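Local structure of petrobactin-binding protein YclQ (Bacillus subtilis subsp. subtilis str. 168, 3GFV) at residues D55-L60 / D75-V80; D124-M129 / G188-Y193; E221-T226 / D253-V258. The protein binds iron-free and ferric petrobactin, a catecholate siderophore, and its precursor 3,4-dihydroxybenzoic acid, as the solute-binding component of the YclNOPQ uptake transporter. All coordinates share one frame; numbering follows the deposited sequence.

Contact 1: residues D55-L60 / D75-V80; sequences DIVAGL and DKYADV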
loop_
_atom_site.group_PDB
_atom_site.type_symbol
_atom_site.label_atom_id
_atom_site.label_comp_id
_atom_site.label_asym_id
_atom_site.label_seq_id
_atom_site.Cartn_x
_atom_site.Cartn_y
_atom_site.Cartn_z
ATOM N N ASP A 55 18.627 8.333 6.864
ATOM C CA ASP A 55 19.921 8.847 6.433
ATOM C C ASP A 55 20.499 8.131 5.223
ATOM O O ASP A 55 21.365 8.678 4.542
ATOM C CB ASP A 55 20.939 8.794 7.577
ATOM C CG ASP A 55 20.678 9.840 8.630
ATOM O OD1 ASP A 55 19.888 10.774 8.357
ATOM O OD2 ASP A 55 21.261 9.730 9.733
ATOM N N ILE A 56 20.044 6.912 4.955
ATOM C CA ILE A 56 20.640 6.158 3.856
ATOM C C ILE A 56 19.762 6.158 2.595
ATOM O O ILE A 56 20.056 5.480 1.610
ATOM C CB ILE A 56 21.113 4.740 4.291
ATOM C CG1 ILE A 56 19.969 3.945 4.941
ATOM C CG2 ILE A 56 22.287 4.851 5.266
ATOM C CD1 ILE A 56 18.847 3.559 3.943
ATOM N N VAL A 57 18.684 6.928 2.637
ATOM C CA VAL A 57 17.851 7.103 1.445
ATOM C C VAL A 57 18.453 8.192 0.571
ATOM O O VAL A 57 18.472 9.357 0.965
ATOM C CB VAL A 57 16.426 7.528 1.807
ATOM C CG1 VAL A 57 15.570 7.654 0.550
ATOM C CG2 VAL A 57 15.807 6.524 2.767
ATOM N N ALA A 58 18.941 7.822 -0.610
ATOM C CA ALA A 58 19.545 8.813 -1.507
ATOM C C ALA A 58 18.521 9.593 -2.322
ATOM O O ALA A 58 18.755 10.751 -2.696
ATOM C CB ALA A 58 20.552 8.148 -2.438
ATOM N N GLY A 59 17.394 8.957 -2.617
ATOM C CA GLY A 59 16.433 9.532 -3.549
ATOM C C GLY A 59 15.155 8.727 -3.631
ATOM O O GLY A 59 15.130 7.525 -3.310
ATOM N N LEU A 60 14.091 9.397 -4.068
ATOM C CA LEU A 60 12.777 8.788 -4.188
ATOM C C LEU A 60 11.986 9.670 -5.161
ATOM O O LEU A 60 12.338 10.834 -5.379
ATOM C CB LEU A 60 12.066 8.776 -2.831
ATOM C CG LEU A 60 11.934 10.140 -2.140
ATOM C CD1 LEU A 60 10.484 10.371 -1.727
ATOM C CD2 LEU A 60 12.875 10.199 -0.922
ATOM N N ASP A 75 15.240 18.647 0.645
ATOM C CA ASP A 75 16.169 18.537 -0.472
ATOM C C ASP A 75 17.354 17.599 -0.207
ATOM O O ASP A 75 18.113 17.302 -1.123
ATOM C CB ASP A 75 16.669 19.922 -0.894
ATOM C CG ASP A 75 15.594 20.729 -1.599
ATOM O OD1 ASP A 75 14.657 20.110 -2.143
ATOM O OD2 ASP A 75 15.684 21.975 -1.612
ATOM N N LYS A 76 17.529 17.130 1.030
ATOM C CA LYS A 76 18.623 16.186 1.277
ATOM C C LYS A 76 18.328 14.876 0.531
ATOM O O LYS A 76 19.224 14.079 0.268
ATOM C CB LYS A 76 18.858 15.945 2.781
ATOM C CG LYS A 76 17.709 15.262 3.495
ATOM C CD LYS A 76 18.020 15.015 4.970
ATOM C CE LYS A 76 18.734 13.688 5.175
ATOM N NZ LYS A 76 18.568 13.172 6.570
ATOM N N TYR A 77 17.063 14.661 0.194
ATOM C CA TYR A 77 16.672 13.498 -0.601
ATOM C C TYR A 77 16.516 13.936 -2.056
ATOM O O TYR A 77 15.796 14.894 -2.337
ATOM C CB TYR A 77 15.335 12.937 -0.090
ATOM C CG TYR A 77 15.344 12.674 1.398
ATOM C CD1 TYR A 77 16.062 11.606 1.924
ATOM C CD2 TYR A 77 14.655 13.503 2.280
ATOM C CE1 TYR A 77 16.089 11.362 3.290
ATOM C CE2 TYR A 77 14.680 13.266 3.650
ATOM C CZ TYR A 77 15.404 12.192 4.147
ATOM O OH TYR A 77 15.439 11.937 5.508
ATOM N N ALA A 78 17.195 13.258 -2.976
ATOM C CA ALA A 78 17.073 13.606 -4.391
ATOM C C ALA A 78 15.716 13.197 -4.937
ATOM O O ALA A 78 15.200 12.129 -4.603
ATOM C CB ALA A 78 18.198 12.957 -5.210
ATOM N N ASP A 79 15.137 14.055 -5.776
ATOM C CA ASP A 79 13.881 13.737 -6.461
ATOM C C ASP A 79 14.203 12.953 -7.738
ATOM O O ASP A 79 14.839 13.485 -8.659
ATOM C CB ASP A 79 13.155 15.036 -6.821
ATOM C CG ASP A 79 11.773 14.797 -7.412
ATOM O OD1 ASP A 79 11.373 13.627 -7.565
ATOM O OD2 ASP A 79 11.091 15.788 -7.734
ATOM N N VAL A 80 13.784 11.690 -7.800
ATOM C CA VAL A 80 14.090 10.870 -8.973
ATOM C C VAL A 80 12.856 10.653 -9.863
ATOM O O VAL A 80 12.775 9.668 -10.594
ATOM C CB VAL A 80 14.764 9.507 -8.575
ATOM C CG1 VAL A 80 16.193 9.729 -8.089
ATOM C CG2 VAL A 80 13.946 8.771 -7.514
HETATM O O HOH W 1 20.028 11.752 1.710
#
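The aromatic ring of Y77 turns its edge to V57, whose carbonyl O lies in the ring plane, 3.4 Å from Y77 CD1. One face carries the CG of its own neighbour K76, offset toward the rim, and L60 CD2 comes obliquely to within 3.8 Å of Y77 CB. L60 gets there because its CG stands between the backbone N and the carbonyl carbon (chi1 55°), which swings the branched end toward the tyrosine. The broad, buried ring also gives carbon surface to V57, CD1 to CB at 4.1 Å, while K76 runs on to a weak salt bridge, NZ to D55 OD1 at 3.3 Å, at the surface. A water donates to both V57 O and K76 O and so bridges the two backbones. Beyond the ring the strands pair in parallel: A78 N bonds to A58 O, L60 N to A78 O, and V80 N to L60 O at 2.9 Å. Lacking a side chain, G59 lets A78 O approach its CA to 3.1 Å in a CA-H...O contact. Strand 78-79 lies at one edge of the five-stranded parallel sheet; strand 57-60 separates it from 37-39, V57 and L60 pack on L45 of helix 42-50, and V80 meets helix 88-93.

Contact 2: residues D124-M129 / G188-Y193; sequences DTAKYM and GPKSRY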
loop_
_atom_site.group_PDB
_atom_site.type_symbol
_atom_site.label_atom_id
_atom_site.label_comp_id
_atom_site.label_asym_id
_atom_site.label_seq_id
_atom_site.Cartn_x
_atom_site.Cartn_y
_atom_site.Cartn_z
ATOM N N ASP A 124 2.401 -9.193 -2.739
ATOM C CA ASP A 124 1.622 -10.021 -3.653
ATOM C C ASP A 124 0.236 -10.114 -3.022
ATOM O O ASP A 124 0.074 -10.748 -1.976
ATOM C CB ASP A 124 2.286 -11.403 -3.788
ATOM C CG ASP A 124 1.417 -12.423 -4.532
ATOM O OD1 ASP A 124 0.260 -12.105 -4.918
ATOM O OD2 ASP A 124 1.909 -13.558 -4.722
ATOM N N THR A 125 -0.761 -9.473 -3.635
ATOM C CA THR A 125 -2.065 -9.385 -2.970
ATOM C C THR A 125 -2.783 -10.728 -2.937
ATOM O O THR A 125 -3.798 -10.883 -2.261
ATOM C CB THR A 125 -2.960 -8.291 -3.578
ATOM O OG1 THR A 125 -3.144 -8.557 -4.971
ATOM C CG2 THR A 125 -2.315 -6.916 -3.397
ATOM N N ALA A 126 -2.264 -11.711 -3.654
ATOM C CA ALA A 126 -2.831 -13.048 -3.554
ATOM C C ALA A 126 -2.269 -13.770 -2.320
ATOM O O ALA A 126 -2.805 -14.793 -1.877
ATOM C CB ALA A 126 -2.548 -13.841 -4.826
ATOM N N LYS A 127 -1.182 -13.230 -1.773
ATOM C CA LYS A 127 -0.510 -13.804 -0.609
ATOM C C LYS A 127 -0.044 -12.653 0.254
ATOM O O LYS A 127 1.162 -12.452 0.426
ATOM C CB LYS A 127 0.760 -14.555 -1.030
ATOM C CG LYS A 127 0.583 -15.843 -1.787
ATOM C CD LYS A 127 1.924 -16.232 -2.410
ATOM C CE LYS A 127 2.102 -17.736 -2.498
ATOM N NZ LYS A 127 0.968 -18.395 -3.210
ATOM N N TYR A 128 -0.978 -11.872 0.776
ATOM C CA TYR A 128 -0.609 -10.567 1.308
ATOM C C TYR A 128 0.415 -10.663 2.467
ATOM O O TYR A 128 1.512 -10.114 2.374
ATOM C CB TYR A 128 -1.843 -9.749 1.718
ATOM C CG TYR A 128 -1.509 -8.299 1.831
ATOM C CD1 TYR A 128 -1.889 -7.396 0.843
ATOM C CD2 TYR A 128 -0.746 -7.831 2.897
ATOM C CE1 TYR A 128 -1.542 -6.057 0.933
ATOM C CE2 TYR A 128 -0.397 -6.509 2.995
ATOM C CZ TYR A 128 -0.796 -5.626 2.020
ATOM O OH TYR A 128 -0.450 -4.303 2.124
HETATM N N MSE A 129 0.061 -11.359 3.540
HETATM C CA MSE A 129 0.899 -11.336 4.739
HETATM C C MSE A 129 2.226 -12.047 4.515
HETATM O O MSE A 129 3.265 -11.628 5.033
HETATM C CB MSE A 129 0.141 -11.910 5.942
HETATM C CG MSE A 129 -0.919 -10.950 6.489
HETATM SE SE MSE A 129 -0.245 -9.124 6.715
HETATM C CE MSE A 129 0.960 -9.438 8.257
ATOM N N GLY A 188 -12.431 -6.877 -4.277
ATOM C CA GLY A 188 -12.774 -7.939 -3.358
ATOM C C GLY A 188 -11.533 -8.695 -2.931
ATOM O O GLY A 188 -10.397 -8.201 -3.085
ATOM N N PRO A 189 -11.733 -9.897 -2.385
ATOM C CA PRO A 189 -10.601 -10.720 -1.945
ATOM C C PRO A 189 -9.522 -10.864 -3.022
ATOM O O PRO A 189 -9.840 -11.019 -4.198
ATOM C CB PRO A 189 -11.254 -12.076 -1.643
ATOM C CG PRO A 189 -12.660 -11.729 -1.244
ATOM C CD PRO A 189 -13.024 -10.590 -2.212
ATOM N N LYS A 190 -8.259 -10.784 -2.602
ATOM C CA LYS A 190 -7.094 -11.028 -3.464
ATOM C C LYS A 190 -6.822 -9.879 -4.432
ATOM O O LYS A 190 -5.850 -9.915 -5.182
ATOM C CB LYS A 190 -7.243 -12.341 -4.236
ATOM C CG LYS A 190 -7.611 -13.533 -3.371
ATOM C CD LYS A 190 -6.410 -14.117 -2.669
ATOM C CE LYS A 190 -6.781 -15.374 -1.878
ATOM N NZ LYS A 190 -7.572 -15.068 -0.639
ATOM N N SER A 191 -7.668 -8.853 -4.410
ATOM C CA SER A 191 -7.443 -7.685 -5.260
ATOM C C SER A 191 -6.446 -6.731 -4.607
ATOM O O SER A 191 -5.938 -6.970 -3.498
ATOM C CB SER A 191 -8.760 -6.944 -5.553
ATOM O OG SER A 191 -9.181 -6.209 -4.408
ATOM N N ARG A 192 -6.181 -5.633 -5.296
ATOM C CA ARG A 192 -5.284 -4.624 -4.777
ATOM C C ARG A 192 -5.628 -4.213 -3.343
ATOM O O ARG A 192 -4.751 -4.006 -2.520
ATOM C CB ARG A 192 -5.340 -3.412 -5.696
ATOM C CG ARG A 192 -4.472 -2.276 -5.242
ATOM C CD ARG A 192 -4.623 -1.155 -6.247
ATOM N NE ARG A 192 -3.554 -0.180 -6.135
ATOM C CZ ARG A 192 -3.348 0.785 -7.020
ATOM N NH1 ARG A 192 -4.140 0.896 -8.084
ATOM N NH2 ARG A 192 -2.352 1.637 -6.840
ATOM N N TYR A 193 -6.916 -4.118 -3.030
ATOM C CA TYR A 193 -7.324 -3.722 -1.683
ATOM C C TYR A 193 -8.031 -4.853 -0.949
ATOM O O TYR A 193 -8.726 -4.634 0.061
ATOM C CB TYR A 193 -8.205 -2.458 -1.714
ATOM C CG TYR A 193 -7.557 -1.300 -2.444
ATOM C CD1 TYR A 193 -6.361 -0.747 -1.997
ATOM C CD2 TYR A 193 -8.125 -0.776 -3.598
ATOM C CE1 TYR A 193 -5.760 0.304 -2.684
ATOM C CE2 TYR A 193 -7.540 0.270 -4.275
ATOM C CZ TYR A 193 -6.353 0.810 -3.811
ATOM O OH TYR A 193 -5.760 1.858 -4.484
#
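K190 takes a positive phi (75°) within the type II turn from G188 to S191, and this brings its CA to 3.5 Å from T125 O in a CA-H...O contact. The side chain of T125 fits into the bend: OG1 lies 3.0 Å from K190 O, one possible acceptor for its proton, CB rests against S191 O at 3.3 Å, and CG2 faces S191 O and R192 O. With chi1 58° the polar and apolar arms of the threonine are spread over successive carbonyls. The exposed K190 chain, bent at chi2 and chi4, lays its CD 3.8 Å from A126 O. The contact probably lies where the two lobes of the periplasmic binding protein fold meet, the region in which such proteins bind ligands: 124-129 leads into helix 128-142, and the loop 188-193 follows strand 183-187. Within 124-129, D124 OD1 accepts from A126 N at 2.9 Å, an Asx turn. Within 188-193, S191 OG donates in the carbonyl plane to a lone pair of G188 O, which S191 N also reaches. R192 lays CG over the centre of one face of the Y193 ring, while its NH1 binds T213 O and a phosphate ion, probably from the crystallisation liquor.

Contact 3: residues E221-T226 / D253-V258; sequences EYISKT and DYVKNV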
loop_
_atom_site.group_PDB
_atom_site.type_symbol
_atom_site.label_atom_id
_atom_site.label_comp_id
_atom_site.label_asym_id
_atom_site.label_seq_id
_atom_site.Cartn_x
_atom_site.Cartn_y
_atom_site.Cartn_z
ATOM N N GLU A 221 -25.915 1.391 -9.339
ATOM C CA GLU A 221 -26.894 0.338 -9.137
ATOM C C GLU A 221 -26.250 -0.893 -8.512
ATOM O O GLU A 221 -26.916 -1.653 -7.816
ATOM C CB GLU A 221 -27.561 -0.064 -10.451
ATOM C CG GLU A 221 -28.557 0.950 -10.998
ATOM C CD GLU A 221 -27.912 1.975 -11.923
ATOM O OE1 GLU A 221 -26.670 2.164 -11.838
ATOM O OE2 GLU A 221 -28.651 2.585 -12.740
ATOM N N TYR A 222 -24.967 -1.101 -8.798
ATOM C CA TYR A 222 -24.236 -2.206 -8.194
ATOM C C TYR A 222 -24.099 -2.021 -6.675
ATOM O O TYR A 222 -24.234 -2.968 -5.919
ATOM C CB TYR A 222 -22.830 -2.322 -8.800
ATOM C CG TYR A 222 -21.981 -3.318 -8.072
ATOM C CD1 TYR A 222 -22.109 -4.678 -8.330
ATOM C CD2 TYR A 222 -21.052 -2.918 -7.104
ATOM C CE1 TYR A 222 -21.339 -5.617 -7.646
ATOM C CE2 TYR A 222 -20.286 -3.844 -6.425
ATOM C CZ TYR A 222 -20.418 -5.183 -6.695
ATOM O OH TYR A 222 -19.646 -6.092 -5.995
ATOM N N ILE A 223 -23.839 -0.796 -6.237
ATOM C CA ILE A 223 -23.731 -0.534 -4.797
ATOM C C ILE A 223 -25.077 -0.816 -4.111
ATOM O O ILE A 223 -25.138 -1.450 -3.059
ATOM C CB ILE A 223 -23.268 0.903 -4.540
ATOM C CG1 ILE A 223 -21.838 1.082 -5.067
ATOM C CG2 ILE A 223 -23.293 1.228 -3.053
ATOM C CD1 ILE A 223 -21.374 2.517 -5.037
ATOM N N SER A 224 -26.149 -0.360 -4.742
ATOM C CA SER A 224 -27.504 -0.563 -4.246
ATOM C C SER A 224 -27.836 -2.049 -4.193
ATOM O O SER A 224 -28.360 -2.568 -3.194
ATOM C CB SER A 224 -28.485 0.182 -5.156
ATOM O OG SER A 224 -29.826 -0.121 -4.807
ATOM N N LYS A 225 -27.548 -2.770 -5.264
ATOM C CA LYS A 225 -27.915 -4.182 -5.225
ATOM C C LYS A 225 -27.070 -4.990 -4.246
ATOM O O LYS A 225 -27.521 -5.990 -3.704
ATOM C CB LYS A 225 -27.954 -4.812 -6.615
ATOM C CG LYS A 225 -26.685 -5.388 -7.102
ATOM C CD LYS A 225 -26.979 -6.443 -8.153
ATOM C CE LYS A 225 -25.713 -6.895 -8.843
ATOM N NZ LYS A 225 -25.987 -7.928 -9.887
ATOM N N THR A 226 -25.833 -4.548 -4.018
ATOM C CA THR A 226 -24.955 -5.215 -3.069
ATOM C C THR A 226 -25.332 -4.893 -1.630
ATOM O O THR A 226 -25.200 -5.751 -0.757
ATOM C CB THR A 226 -23.507 -4.800 -3.341
ATOM O OG1 THR A 226 -23.179 -5.196 -4.677
ATOM C CG2 THR A 226 -22.550 -5.452 -2.334
ATOM N N ASP A 253 -28.428 10.479 -4.338
ATOM C CA ASP A 253 -29.764 10.058 -3.923
ATOM C C ASP A 253 -30.014 8.563 -4.144
ATOM O O ASP A 253 -30.719 7.918 -3.359
ATOM C CB ASP A 253 -30.826 10.882 -4.667
ATOM C CG ASP A 253 -32.244 10.432 -4.353
ATOM O OD1 ASP A 253 -32.829 10.977 -3.393
ATOM O OD2 ASP A 253 -32.767 9.531 -5.051
ATOM N N TYR A 254 -29.453 8.016 -5.220
ATOM C CA TYR A 254 -29.723 6.629 -5.568
ATOM C C TYR A 254 -29.343 5.631 -4.473
ATOM O O TYR A 254 -30.019 4.627 -4.292
ATOM C CB TYR A 254 -29.008 6.218 -6.846
ATOM C CG TYR A 254 -29.640 4.970 -7.405
ATOM C CD1 TYR A 254 -30.793 5.051 -8.183
ATOM C CD2 TYR A 254 -29.128 3.716 -7.119
ATOM C CE1 TYR A 254 -31.403 3.915 -8.676
ATOM C CE2 TYR A 254 -29.739 2.568 -7.608
ATOM C CZ TYR A 254 -30.865 2.675 -8.390
ATOM O OH TYR A 254 -31.468 1.538 -8.881
ATOM N N VAL A 255 -28.245 5.897 -3.775
ATOM C CA VAL A 255 -27.748 4.971 -2.764
ATOM C C VAL A 255 -28.058 5.417 -1.351
ATOM O O VAL A 255 -27.452 4.921 -0.405
ATOM C CB VAL A 255 -26.238 4.728 -2.900
ATOM C CG1 VAL A 255 -25.946 4.014 -4.209
ATOM C CG2 VAL A 255 -25.427 6.044 -2.793
ATOM N N LYS A 256 -29.004 6.344 -1.202
ATOM C CA LYS A 256 -29.287 6.907 0.115
ATOM C C LYS A 256 -29.769 5.848 1.089
ATOM O O LYS A 256 -29.524 5.948 2.291
ATOM C CB LYS A 256 -30.324 8.030 0.025
ATOM C CG LYS A 256 -31.715 7.555 -0.312
ATOM C CD LYS A 256 -32.651 8.753 -0.499
ATOM C CE LYS A 256 -33.995 8.314 -1.063
ATOM N NZ LYS A 256 -34.825 9.478 -1.490
ATOM N N ASN A 257 -30.433 4.819 0.575
ATOM C CA ASN A 257 -30.914 3.751 1.439
ATOM C C ASN A 257 -29.979 2.563 1.649
ATOM O O ASN A 257 -30.345 1.621 2.361
ATOM C CB ASN A 257 -32.282 3.239 0.966
ATOM C CG ASN A 257 -33.327 4.305 1.025
ATOM O OD1 ASN A 257 -33.320 5.115 1.947
ATOM N ND2 ASN A 257 -34.226 4.335 0.032
ATOM N N VAL A 258 -28.780 2.598 1.058
ATOM C CA VAL A 258 -27.796 1.544 1.293
ATOM C C VAL A 258 -27.425 1.549 2.789
ATOM O O VAL A 258 -27.222 2.607 3.371
ATOM C CB VAL A 258 -26.530 1.740 0.396
ATOM C CG1 VAL A 258 -25.377 0.831 0.842
ATOM C CG2 VAL A 258 -26.854 1.469 -1.079
HETATM O O HOH W 2 -31.373 -0.491 -7.235
#
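I223 and V255 cross obliquely, with I223 CG2 set 4.0 Å from V255 CG1, whereas V258 runs at about a right angle to the same isoleucine and brings its CG2 to 4.1 Å from that methyl. The isoleucine's CG2 stands anti to its backbone N and beside the carbonyl carbon, which turns this methyl toward V255 and V258. Branched residues suit this site, because their methyls can meet helix and turn without long flexible chains. V258 CG2 also presses on the backbone of helix 220-226, 3.8 Å from S224 CA. On the solvent side, Y254 spans two residues of the helix. Its CG is anti to the backbone N (chi1 -162°), which carries the ring toward the helix. S224 CB meets CE2 of that ring at 3.6 Å and E221 CG meets its hydroxyl OH at 3.6 Å, both approaching obliquely. E221 and Y254 cross at about a right angle, with carboxylate and ring planes 52° apart. The bend of E221 at chi2 (90°) takes the carboxylate aside, where OE1 has a weak hydrogen bond to S219 OG, and leaves CG against the phenol.

The turn from V255 to V258, of type I, places both valines toward the helix, and V258 is the N-cap residue of helix 259-262. Beyond the contact, I223 reaches I177 of strand 173-180 and I184 of strand 183-187, tying loop, helix and sheet together.

Polar chemistry is confined to the solvent side. One water lies 2.9 Å from S224 OG and 2.6 Å from Y254 OH, linking the small serine to the longer phenol. The buried centre is held mainly by contacts of methyl groups with one another and with the helix backbone, while the exposed edge adds a water bridge to its direct contacts, consistent with an apolar joint that probably rests mostly on burial of carbon surface.

Overall arrangement
The contacts come in series along the chain. Contact 1 belongs to the five-stranded parallel sheet of the first lobe, at its edge strand 78-79. Contact 2 reaches from the start of helix 128-142 to the loop after strand 183-187, and so probably lies where the lobes meet; contact 3 is at the far end of the second lobe, where helix 220-226 packs outside the mixed sheet. The centres of contacts 1 and 2 are 30 Å apart, those of 2 and 3 are 26 Å apart, and those of 1 and 3 are 46 Å apart. Contacts 1 and 3 thus lie in different lobes, on opposite sides of the centre of the chain, whereas contact 2 probably bridges them.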